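Local coordinates for protein pectinesterase A (Erwinia chrysanthemi, PDB 2NTP) that hydrolyses the methyl esters of pectin's galacturonosyl residues, releasing methanol in the first step of maceration and soft-rotting of plant tissue, at residues 34-39 with 54-59; 182-187 with 221-226. All blocks are in the same frame, centred on the assembly; numbering follows the deposited sequence.

Contact 1 of 2, residues 34-39 with 54-59; sequences PFVILI and NLHLKG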
loop_
_atom_site.group_PDB
_atom_site.type_symbol
_atom_site.label_atom_id
_atom_site.label_comp_id
_atom_site.label_asym_id
_atom_site.label_seq_id
_atom_site.Cartn_x
_atom_site.Cartn_y
_atom_site.Cartn_z
ATOM N N PRO A 34 -4.424 -15.407 20.440
ATOM C CA PRO A 34 -3.344 -14.509 20.012
ATOM C C PRO A 34 -1.978 -15.199 19.967
ATOM O O PRO A 34 -1.640 -15.978 20.864
ATOM C CB PRO A 34 -3.355 -13.397 21.071
ATOM C CG PRO A 34 -4.112 -13.954 22.224
ATOM C CD PRO A 34 -5.102 -14.912 21.653
ATOM N N PHE A 35 -1.224 -14.935 18.903
ATOM C CA PHE A 35 0.140 -15.441 18.775
ATOM C C PHE A 35 1.047 -14.280 18.397
ATOM O O PHE A 35 0.858 -13.658 17.348
ATOM C CB PHE A 35 0.208 -16.550 17.721
ATOM C CG PHE A 35 1.461 -17.382 17.791
ATOM C CD1 PHE A 35 1.555 -18.444 18.691
ATOM C CD2 PHE A 35 2.547 -17.111 16.961
ATOM C CE1 PHE A 35 2.707 -19.221 18.765
ATOM C CE2 PHE A 35 3.708 -17.885 17.030
ATOM C CZ PHE A 35 3.785 -18.940 17.937
ATOM N N VAL A 36 2.013 -13.992 19.264
ATOM C CA VAL A 36 2.861 -12.806 19.142
ATOM C C VAL A 36 4.317 -13.204 18.926
ATOM O O VAL A 36 4.896 -13.952 19.722
ATOM C CB VAL A 36 2.742 -11.895 20.388
ATOM C CG1 VAL A 36 3.432 -10.554 20.159
ATOM C CG2 VAL A 36 1.271 -11.695 20.766
ATOM N N ILE A 37 4.903 -12.692 17.844
ATOM C CA ILE A 37 6.276 -13.018 17.471
ATOM C C ILE A 37 7.168 -11.779 17.522
ATOM O O ILE A 37 6.876 -10.762 16.881
ATOM C CB ILE A 37 6.338 -13.657 16.060
ATOM C CG1 ILE A 37 5.441 -14.897 16.002
ATOM C CG2 ILE A 37 7.789 -14.001 15.681
ATOM C CD1 ILE A 37 5.155 -15.411 14.592
ATOM N N LEU A 38 8.247 -11.865 18.297
ATOM C CA LEU A 38 9.253 -10.814 18.317
ATOM C C LEU A 38 10.277 -11.120 17.239
ATOM O O LEU A 38 10.775 -12.246 17.145
ATOM C CB LEU A 38 9.933 -10.702 19.688
ATOM C CG LEU A 38 11.072 -9.681 19.843
ATOM C CD1 LEU A 38 10.586 -8.233 19.720
ATOM C CD2 LEU A 38 11.805 -9.886 21.173
ATOM N N ILE A 39 10.564 -10.121 16.411
ATOM C CA ILE A 39 11.573 -10.251 15.365
ATOM C C ILE A 39 12.744 -9.318 15.677
ATOM O O ILE A 39 12.619 -8.098 15.578
ATOM C CB ILE A 39 10.978 -9.938 13.963
ATOM C CG1 ILE A 39 9.771 -10.839 13.670
ATOM C CG2 ILE A 39 12.042 -10.092 12.881
ATOM C CD1 ILE A 39 8.903 -10.370 12.494
ATOM N N ASN A 54 -5.492 -13.632 14.210
ATOM C CA ASN A 54 -4.963 -13.167 15.496
ATOM C C ASN A 54 -3.447 -13.371 15.631
ATOM O O ASN A 54 -2.938 -13.680 16.715
ATOM C CB ASN A 54 -5.725 -13.854 16.646
ATOM C CG ASN A 54 -5.887 -12.971 17.877
ATOM O OD1 ASN A 54 -5.364 -11.857 17.956
ATOM N ND2 ASN A 54 -6.627 -13.482 18.856
ATOM N N LEU A 55 -2.738 -13.215 14.513
ATOM C CA LEU A 55 -1.276 -13.281 14.495
ATOM C C LEU A 55 -0.701 -11.877 14.537
ATOM O O LEU A 55 -1.235 -10.968 13.889
ATOM C CB LEU A 55 -0.767 -14.019 13.252
ATOM C CG LEU A 55 0.759 -14.027 13.074
ATOM C CD1 LEU A 55 1.433 -14.942 14.100
ATOM C CD2 LEU A 55 1.143 -14.405 11.663
ATOM N N HIS A 56 0.379 -11.713 15.299
ATOM C CA HIS A 56 0.971 -10.397 15.572
ATOM C C HIS A 56 2.494 -10.443 15.519
ATOM O O HIS A 56 3.128 -11.264 16.188
ATOM C CB HIS A 56 0.481 -9.871 16.922
ATOM C CG HIS A 56 -1.003 -9.962 17.085
ATOM N ND1 HIS A 56 -1.861 -8.978 16.643
ATOM C CD2 HIS A 56 -1.785 -10.947 17.586
ATOM C CE1 HIS A 56 -3.105 -9.339 16.892
ATOM N NE2 HIS A 56 -3.088 -10.537 17.449
ATOM N N LEU A 57 3.064 -9.566 14.696
ATOM C CA LEU A 57 4.512 -9.449 14.552
ATOM C C LEU A 57 4.970 -8.143 15.175
ATOM O O LEU A 57 4.346 -7.107 14.964
ATOM C CB LEU A 57 4.924 -9.498 13.074
ATOM C CG LEU A 57 4.430 -10.668 12.211
ATOM C CD1 LEU A 57 4.911 -10.524 10.771
ATOM C CD2 LEU A 57 4.887 -12.016 12.792
ATOM N N LYS A 58 6.047 -8.210 15.955
ATOM C CA LYS A 58 6.662 -7.030 16.554
ATOM C C LYS A 58 8.162 -7.050 16.292
ATOM O O LYS A 58 8.865 -7.935 16.779
ATOM C CB LYS A 58 6.388 -6.975 18.066
ATOM C CG LYS A 58 6.858 -5.688 18.732
ATOM C CD LYS A 58 6.525 -5.670 20.218
ATOM C CE LYS A 58 7.061 -4.412 20.892
ATOM N NZ LYS A 58 6.591 -4.296 22.310
ATOM N N GLY A 59 8.641 -6.081 15.516
ATOM C CA GLY A 59 10.061 -5.950 15.237
ATOM C C GLY A 59 10.771 -5.219 16.358
ATOM O O GLY A 59 10.150 -4.449 17.097
#
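Phe35, Ile37 and Ile39 interlock with Leu55 and Leu57 on one face of two parallel strands, 35-39 and 55-59, whose short axes approach to 4.6 Å at an angle of 22°. Leu55 supplies the first link through one methyl: CG lies anti to the backbone N (chi1 174°), and Leu55 CD1 reaches the edge of the Phe35 ring, 3.8 Å from Phe35 CD2. Leu55 CD1 also meets Ile37 CD1 at 3.8 Å. Leu57 lies alongside Ile37, the two side chains pointing the same way, and its CD2 comes within 3.9 Å of Ile37 CD1; Ile39 slants across Leu57 CB with its own CD1. On the other face His56 sits beside Val36, and Leu38 beside Lys58, where Leu38 CD1 rests 3.4 Å from Lys58 O.

A ladder of five backbone bonds fixes this register, each residue of 34-39 facing the one twenty positions on. It runs from Phe35 N to Asn54 O, then alternates between the strands up to Ile39 N and Lys58 O (2.8 Å). At the strand start, His56 NE2 donates to Asn54 OD1 over 2.7 Å, nearly straight at 171°, with the acceptor in the imidazole plane. That bond steadies the Asn54 amide, whose ND2 packs against Pro34 CD at 3.5 Å and donates to Ser32 O. Ser99 OG bonds the other ring nitrogen, ND1, so both imidazole nitrogens are engaged.

The pair forms two successive rungs of the parallel sheet in this right-handed beta-helix. Strand 6-8 flanks 35-39, strand 99-101 follows 55-59, and helix 21-26 packs on the face of Ile37, Ile39 and Leu55, with Ile25 touching both Ile37 and Leu55.

Contact 2 of 2, residues 182-187 with 221-226; sequences TALFNN and VITNSR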
loop_
_atom_site.group_PDB
_atom_site.type_symbol
_atom_site.label_atom_id
_atom_site.label_comp_id
_atom_site.label_asym_id
_atom_site.label_seq_id
_atom_site.Cartn_x
_atom_site.Cartn_y
_atom_site.Cartn_z
ATOM N N THR A 182 -11.012 -0.550 2.841
ATOM C CA THR A 182 -11.178 0.615 3.689
ATOM C C THR A 182 -9.863 0.731 4.450
ATOM O O THR A 182 -9.577 -0.076 5.333
ATOM C CB THR A 182 -12.359 0.447 4.666
ATOM O OG1 THR A 182 -13.580 0.296 3.920
ATOM C CG2 THR A 182 -12.476 1.654 5.584
ATOM N N ALA A 183 -9.051 1.713 4.074
ATOM C CA ALA A 183 -7.721 1.849 4.642
ATOM C C ALA A 183 -7.541 3.254 5.186
ATOM O O ALA A 183 -7.635 4.239 4.443
ATOM C CB ALA A 183 -6.650 1.532 3.590
ATOM N N LEU A 184 -7.308 3.332 6.492
ATOM C CA LEU A 184 -7.136 4.599 7.195
ATOM C C LEU A 184 -5.668 4.774 7.558
ATOM O O LEU A 184 -5.039 3.853 8.092
ATOM C CB LEU A 184 -8.007 4.627 8.463
ATOM C CG LEU A 184 -7.912 5.844 9.395
ATOM C CD1 LEU A 184 -8.404 7.125 8.699
ATOM C CD2 LEU A 184 -8.704 5.599 10.671
ATOM N N PHE A 185 -5.134 5.958 7.264
ATOM C CA PHE A 185 -3.731 6.268 7.509
ATOM C C PHE A 185 -3.680 7.480 8.420
ATOM O O PHE A 185 -4.262 8.522 8.101
ATOM C CB PHE A 185 -3.006 6.575 6.188
ATOM C CG PHE A 185 -3.083 5.460 5.181
ATOM C CD1 PHE A 185 -4.201 5.316 4.352
ATOM C CD2 PHE A 185 -2.042 4.544 5.067
ATOM C CE1 PHE A 185 -4.274 4.275 3.433
ATOM C CE2 PHE A 185 -2.105 3.503 4.150
ATOM C CZ PHE A 185 -3.221 3.364 3.333
ATOM N N ASN A 186 -3.007 7.344 9.558
ATOM C CA ASN A 186 -2.852 8.469 10.476
ATOM C C ASN A 186 -1.404 8.704 10.875
ATOM O O ASN A 186 -0.694 7.771 11.257
ATOM C CB ASN A 186 -3.720 8.299 11.723
ATOM C CG ASN A 186 -3.685 9.532 12.622
ATOM O OD1 ASN A 186 -3.084 9.514 13.695
ATOM N ND2 ASN A 186 -4.283 10.617 12.158
ATOM N N ASN A 187 -0.976 9.962 10.786
ATOM C CA ASN A 187 0.393 10.348 11.135
ATOM C C ASN A 187 1.438 9.554 10.349
ATOM O O ASN A 187 2.424 9.069 10.909
ATOM C CB ASN A 187 0.626 10.251 12.652
ATOM C CG ASN A 187 1.911 10.922 13.089
ATOM O OD1 ASN A 187 2.282 11.978 12.573
ATOM N ND2 ASN A 187 2.600 10.313 14.044
ATOM N N VAL A 221 -8.451 6.732 3.268
ATOM C CA VAL A 221 -8.624 7.936 4.082
ATOM C C VAL A 221 -7.297 8.258 4.756
ATOM O O VAL A 221 -6.776 7.458 5.543
ATOM C CB VAL A 221 -9.768 7.772 5.118
ATOM C CG1 VAL A 221 -9.970 9.064 5.921
ATOM C CG2 VAL A 221 -11.080 7.363 4.422
ATOM N N ILE A 222 -6.743 9.421 4.425
ATOM C CA ILE A 222 -5.420 9.819 4.917
ATOM C C ILE A 222 -5.564 11.031 5.840
ATOM O O ILE A 222 -6.036 12.086 5.411
ATOM C CB ILE A 222 -4.440 10.124 3.744
ATOM C CG1 ILE A 222 -4.160 8.861 2.923
ATOM C CG2 ILE A 222 -3.111 10.675 4.266
ATOM C CD1 ILE A 222 -4.993 8.738 1.661
ATOM N N THR A 223 -5.166 10.870 7.100
ATOM C CA THR A 223 -5.373 11.916 8.114
ATOM C C THR A 223 -4.079 12.296 8.827
ATOM O O THR A 223 -3.252 11.432 9.131
ATOM C CB THR A 223 -6.432 11.496 9.188
ATOM O OG1 THR A 223 -5.952 10.380 9.949
ATOM C CG2 THR A 223 -7.759 11.131 8.545
ATOM N N ASN A 224 -3.919 13.591 9.100
ATOM C CA ASN A 224 -2.820 14.086 9.938
ATOM C C ASN A 224 -1.464 13.565 9.472
ATOM O O ASN A 224 -0.613 13.184 10.280
ATOM C CB ASN A 224 -3.062 13.714 11.407
ATOM C CG ASN A 224 -4.465 14.075 11.884
ATOM O OD1 ASN A 224 -5.195 13.224 12.410
ATOM N ND2 ASN A 224 -4.849 15.329 11.704
ATOM N N SER A 225 -1.270 13.556 8.158
ATOM C CA SER A 225 -0.089 12.952 7.567
ATOM C C SER A 225 0.767 13.969 6.823
ATOM O O SER A 225 0.479 15.168 6.829
ATOM C CB SER A 225 -0.506 11.799 6.647
ATOM O OG SER A 225 -0.984 10.711 7.419
ATOM N N ARG A 226 1.828 13.479 6.193
ATOM C CA ARG A 226 2.761 14.321 5.473
ATOM C C ARG A 226 3.023 13.678 4.125
ATOM O O ARG A 226 3.482 12.537 4.053
ATOM C CB ARG A 226 4.066 14.483 6.265
ATOM C CG ARG A 226 3.897 15.298 7.560
ATOM C CD ARG A 226 4.977 15.002 8.598
ATOM N NE ARG A 226 4.963 13.600 9.028
ATOM C CZ ARG A 226 4.083 13.057 9.872
ATOM N NH1 ARG A 226 3.108 13.780 10.410
ATOM N NH2 ARG A 226 4.180 11.769 10.175
HETATM O O HOH W 1 0.247 13.993 13.267
#
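Asn186 crosses both Thr223 and Asn224 and binds each through ND2. Its CG stands anti to the backbone N (chi1 -174°), which carries the amide over the neighbouring strand. Asn186 ND2 donates to Thr223 OG1 at 2.8 Å, nearly straight. The bond from Asn186 ND2 to Asn224 OD1 is also 2.8 Å but more bent; Asn186 ND2 lies in the Asn224 carbonyl plane, on a lone pair, although the two amide planes stand 89° apart.

Asn187 meets Arg226 end-on: Arg226 NH1 at 2.9 Å and NH2 at 3.1 Å both donate to Asn187 OD1, NH2 from above the carbonyl plane. The amide and guanidinium planes are turned 70° apart. A water bridges Asn187 OD1 and Asn224 O.

Farther back, the strands pair in parallel. Phe185 N donates to Val221 O, and Thr223 N to Phe185 O at 2.7 Å. The Leu184 side chain slants across Val221, with Leu184 CD1 3.7 Å from Val221 CG1, while on the opposite face Phe185 CD1 meets Ile222 CG1 at 3.8 Å and the Phe185 ring stacks with Phe165 of the preceding rung.

The apolar pairing gives way to a polar turn where the chain leaves this sheet and Arg226 opens strand 226-229 of the next one. Asp167 accepts from Asn187 ND2, which fixes the amide with OD1 toward Arg226, and Asp189 forms a salt bridge with Arg226 NE; between them they probably hold both groups in place.

Contacts 1 and 2 join neighbouring strands of the same parallel sheet at different levels of the beta-helix, with centres 24 Å apart and nearest atoms about 16 Å apart. Both are partly buried and combine backbone ladders with aliphatic and aromatic packing. Contact 1 lies near the N-terminal end, its centre about 21 Å from that of the chain, and away from the annotated sites; its polar side-chain bond lies where the strands begin. The centre of contact 2 is about 12 Å from the chain centre, and the Ile222 side chain is about 11 Å from that of substrate-binding Tyr206. There the polar network instead gathers where the strands end, with asparagine amides, an arginine and a water.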